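TRNA (Adenine(22)-N(1))-methyltransferase (Mycoplasma capricolum subsp. capricolum, PDB 6QE6) probably methylates N1 of adenine 22 in tRNA, and binds the cofactor product S-adenosyl-L-homocysteine. Local coordinates at residues 118-123 / 143-148. Numbering follows the deposited sequence.
Sequences QTILEI and KNLRLW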
loop_
_atom_site.group_PDB
_atom_site.type_symbol
_atom_site.label_atom_id
_atom_site.label_comp_id
_atom_site.label_asym_id
_atom_site.label_seq_id
_atom_site.Cartn_x
_atom_site.Cartn_y
_atom_site.Cartn_z
ATOM N N GLN A 118 -5.890 -7.922 1.429
ATOM C CA GLN A 118 -6.721 -8.514 2.470
ATOM C C GLN A 118 -6.093 -8.313 3.843
ATOM O O GLN A 118 -6.727 -7.766 4.755
ATOM C CB GLN A 118 -6.923 -9.993 2.173
ATOM C CG GLN A 118 -8.293 -10.538 2.482
ATOM C CD GLN A 118 -8.649 -11.683 1.551
ATOM O OE1 GLN A 118 -9.390 -11.499 0.580
ATOM N NE2 GLN A 118 -8.085 -12.863 1.817
ATOM N N THR A 119 -4.819 -8.710 3.992
ATOM C CA THR A 119 -4.089 -8.482 5.241
ATOM C C THR A 119 -4.074 -7.006 5.618
ATOM O O THR A 119 -4.238 -6.654 6.791
ATOM C CB THR A 119 -2.650 -8.985 5.108
ATOM O OG1 THR A 119 -2.650 -10.298 4.544
ATOM C CG2 THR A 119 -1.945 -9.006 6.476
ATOM N N ILE A 120 -3.859 -6.135 4.629
ATOM C CA ILE A 120 -3.727 -4.710 4.890
ATOM C C ILE A 120 -5.049 -4.136 5.375
ATOM O O ILE A 120 -5.095 -3.377 6.348
ATOM C CB ILE A 120 -3.222 -3.989 3.631
ATOM C CG1 ILE A 120 -1.746 -4.322 3.383
ATOM C CG2 ILE A 120 -3.397 -2.499 3.797
ATOM C CD1 ILE A 120 -1.279 -3.948 2.018
ATOM N N LEU A 121 -6.148 -4.498 4.706
ATOM C CA LEU A 121 -7.455 -4.014 5.125
ATOM C C LEU A 121 -7.749 -4.410 6.567
ATOM O O LEU A 121 -8.276 -3.603 7.338
ATOM C CB LEU A 121 -8.533 -4.541 4.180
ATOM C CG LEU A 121 -9.995 -4.173 4.464
ATOM C CD1 LEU A 121 -10.218 -2.681 4.315
ATOM C CD2 LEU A 121 -10.930 -4.940 3.526
ATOM N N GLU A 122 -7.398 -5.639 6.957
ATOM C CA GLU A 122 -7.626 -6.072 8.335
ATOM C C GLU A 122 -6.804 -5.246 9.323
ATOM O O GLU A 122 -7.298 -4.863 10.389
ATOM C CB GLU A 122 -7.302 -7.562 8.478
ATOM C CG GLU A 122 -7.017 -8.026 9.931
ATOM C CD GLU A 122 -5.493 -8.155 10.271
ATOM O OE1 GLU A 122 -4.681 -8.520 9.357
ATOM O OE2 GLU A 122 -5.119 -7.908 11.460
ATOM N N ILE A 123 -5.538 -4.975 8.997
ATOM C CA ILE A 123 -4.738 -4.072 9.821
ATOM C C ILE A 123 -5.419 -2.713 9.955
ATOM O O ILE A 123 -5.410 -2.098 11.034
ATOM C CB ILE A 123 -3.325 -3.944 9.234
ATOM C CG1 ILE A 123 -2.611 -5.298 9.337
ATOM C CG2 ILE A 123 -2.544 -2.787 9.910
ATOM C CD1 ILE A 123 -1.183 -5.271 8.849
ATOM N N LYS A 143 -8.635 -2.639 -4.710
ATOM C CA LYS A 143 -10.008 -2.136 -4.771
ATOM C C LYS A 143 -10.632 -2.026 -3.375
ATOM O O LYS A 143 -11.366 -1.080 -3.088
ATOM C CB LYS A 143 -10.849 -3.035 -5.684
ATOM C CG LYS A 143 -12.305 -3.146 -5.268
ATOM C CD LYS A 143 -13.260 -2.915 -6.431
ATOM C CE LYS A 143 -14.706 -3.164 -6.014
ATOM N NZ LYS A 143 -15.565 -3.418 -7.195
ATOM N N ASN A 144 -10.334 -2.972 -2.490
ATOM C CA ASN A 144 -10.891 -2.921 -1.148
ATOM C C ASN A 144 -10.255 -1.805 -0.318
ATOM O O ASN A 144 -10.906 -1.267 0.572
ATOM C CB ASN A 144 -10.734 -4.293 -0.466
ATOM C CG ASN A 144 -9.254 -4.837 -0.513
ATOM O OD1 ASN A 144 -8.409 -4.325 -1.279
ATOM N ND2 ASN A 144 -8.958 -5.882 0.298
ATOM N N LEU A 145 -9.003 -1.429 -0.597
ATOM C CA LEU A 145 -8.399 -0.295 0.099
ATOM C C LEU A 145 -8.946 1.043 -0.398
ATOM O O LEU A 145 -9.029 2.001 0.382
ATOM C CB LEU A 145 -6.870 -0.312 -0.047
ATOM C CG LEU A 145 -6.156 -1.600 0.375
ATOM C CD1 LEU A 145 -4.627 -1.444 0.431
ATOM C CD2 LEU A 145 -6.721 -2.081 1.714
ATOM N N ARG A 146 -9.310 1.137 -1.683
ATOM C CA ARG A 146 -9.890 2.374 -2.181
ATOM C C ARG A 146 -11.311 2.555 -1.647
ATOM O O ARG A 146 -11.712 3.669 -1.287
ATOM C CB ARG A 146 -9.849 2.386 -3.713
ATOM C CG ARG A 146 -8.442 2.660 -4.280
ATOM C CD ARG A 146 -8.400 2.900 -5.800
ATOM N NE ARG A 146 -8.648 1.646 -6.471
ATOM C CZ ARG A 146 -7.748 0.934 -7.141
ATOM N NH1 ARG A 146 -6.497 1.353 -7.296
ATOM N NH2 ARG A 146 -8.131 -0.208 -7.677
ATOM N N LEU A 147 -12.072 1.461 -1.567
ATOM C CA LEU A 147 -13.399 1.493 -0.964
ATOM C C LEU A 147 -13.323 1.956 0.480
ATOM O O LEU A 147 -14.146 2.756 0.938
ATOM C CB LEU A 147 -14.014 0.095 -1.033
ATOM C CG LEU A 147 -15.511 -0.137 -1.244
ATOM C CD1 LEU A 147 -16.160 0.978 -2.064
ATOM C CD2 LEU A 147 -15.686 -1.487 -1.949
ATOM N N TRP A 148 -12.341 1.439 1.211
ATOM C CA TRP A 148 -12.101 1.869 2.573
ATOM C C TRP A 148 -11.857 3.373 2.639
ATOM O O TRP A 148 -12.512 4.082 3.413
ATOM C CB TRP A 148 -10.918 1.098 3.143
ATOM C CG TRP A 148 -10.647 1.434 4.553
ATOM C CD1 TRP A 148 -11.294 0.944 5.649
ATOM C CD2 TRP A 148 -9.655 2.344 5.040
ATOM N NE1 TRP A 148 -10.764 1.494 6.793
ATOM C CE2 TRP A 148 -9.757 2.358 6.448
ATOM C CE3 TRP A 148 -8.692 3.148 4.428
ATOM C CZ2 TRP A 148 -8.912 3.135 7.258
ATOM C CZ3 TRP A 148 -7.862 3.925 5.231
ATOM C CH2 TRP A 148 -7.983 3.912 6.635
#
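Gln-118 meets Asn-144 through its backbone rather than its side chain: the amide nitrogen ND2 of Asn-144 lies 3.9 Å from Gln-118 N, a van der Waals approach, while the glutamine's own CB points away from helix 143-151. The other end of the Asn-144 amide is turned back on its own helix. With CG set between the backbone N and the carbonyl carbon (chi1 52°), OD1 takes a weak, strongly bent bond from Leu-145 N, and ND2 is left facing helix 117-124. Two residues on, Ile-120 meets Leu-145 nearer the sheet. Its CG2 branch, anti to the backbone N, touches Leu-145 CD1 at 3.7 Å, the two side chains crossing at about a right angle, and both also rest on Ile-136 of strand 133-138. These helices follow strands 109-115 and 133-138, adjacent parallel strands in a sheet of order 3-2-1-4-5-7-6, the Rossmann-like fold of class I methyltransferases. Neighbours on one face of that sheet, they run nearly side by side, with local axes 9.6 Å apart and inclined by 24°. Leu-121 makes the most extensive contact with the second helix, touching Asn-144, Leu-145 and Trp-148. Leu-145 CD2 sits against the base of the Leu-121 side chain, 3.9 Å from Leu-121 CB. The two methyls of Leu-121 diverge: Leu-121 CD2 packs on Asn-144, 3.9 Å from its ND2, whereas Leu-121 CD1 lies 4.0 Å from CD1 of the Trp-148 ring and equally near the tryptophan CB, approaching the indole obliquely. Trp-148 also meets Tyr-154 edge-to-face. At the far end of the first segment, Ile-123, which takes no part in the interface, packs on Leu-115 and Leu-96 and touches the bound S-adenosyl-L-homocysteine.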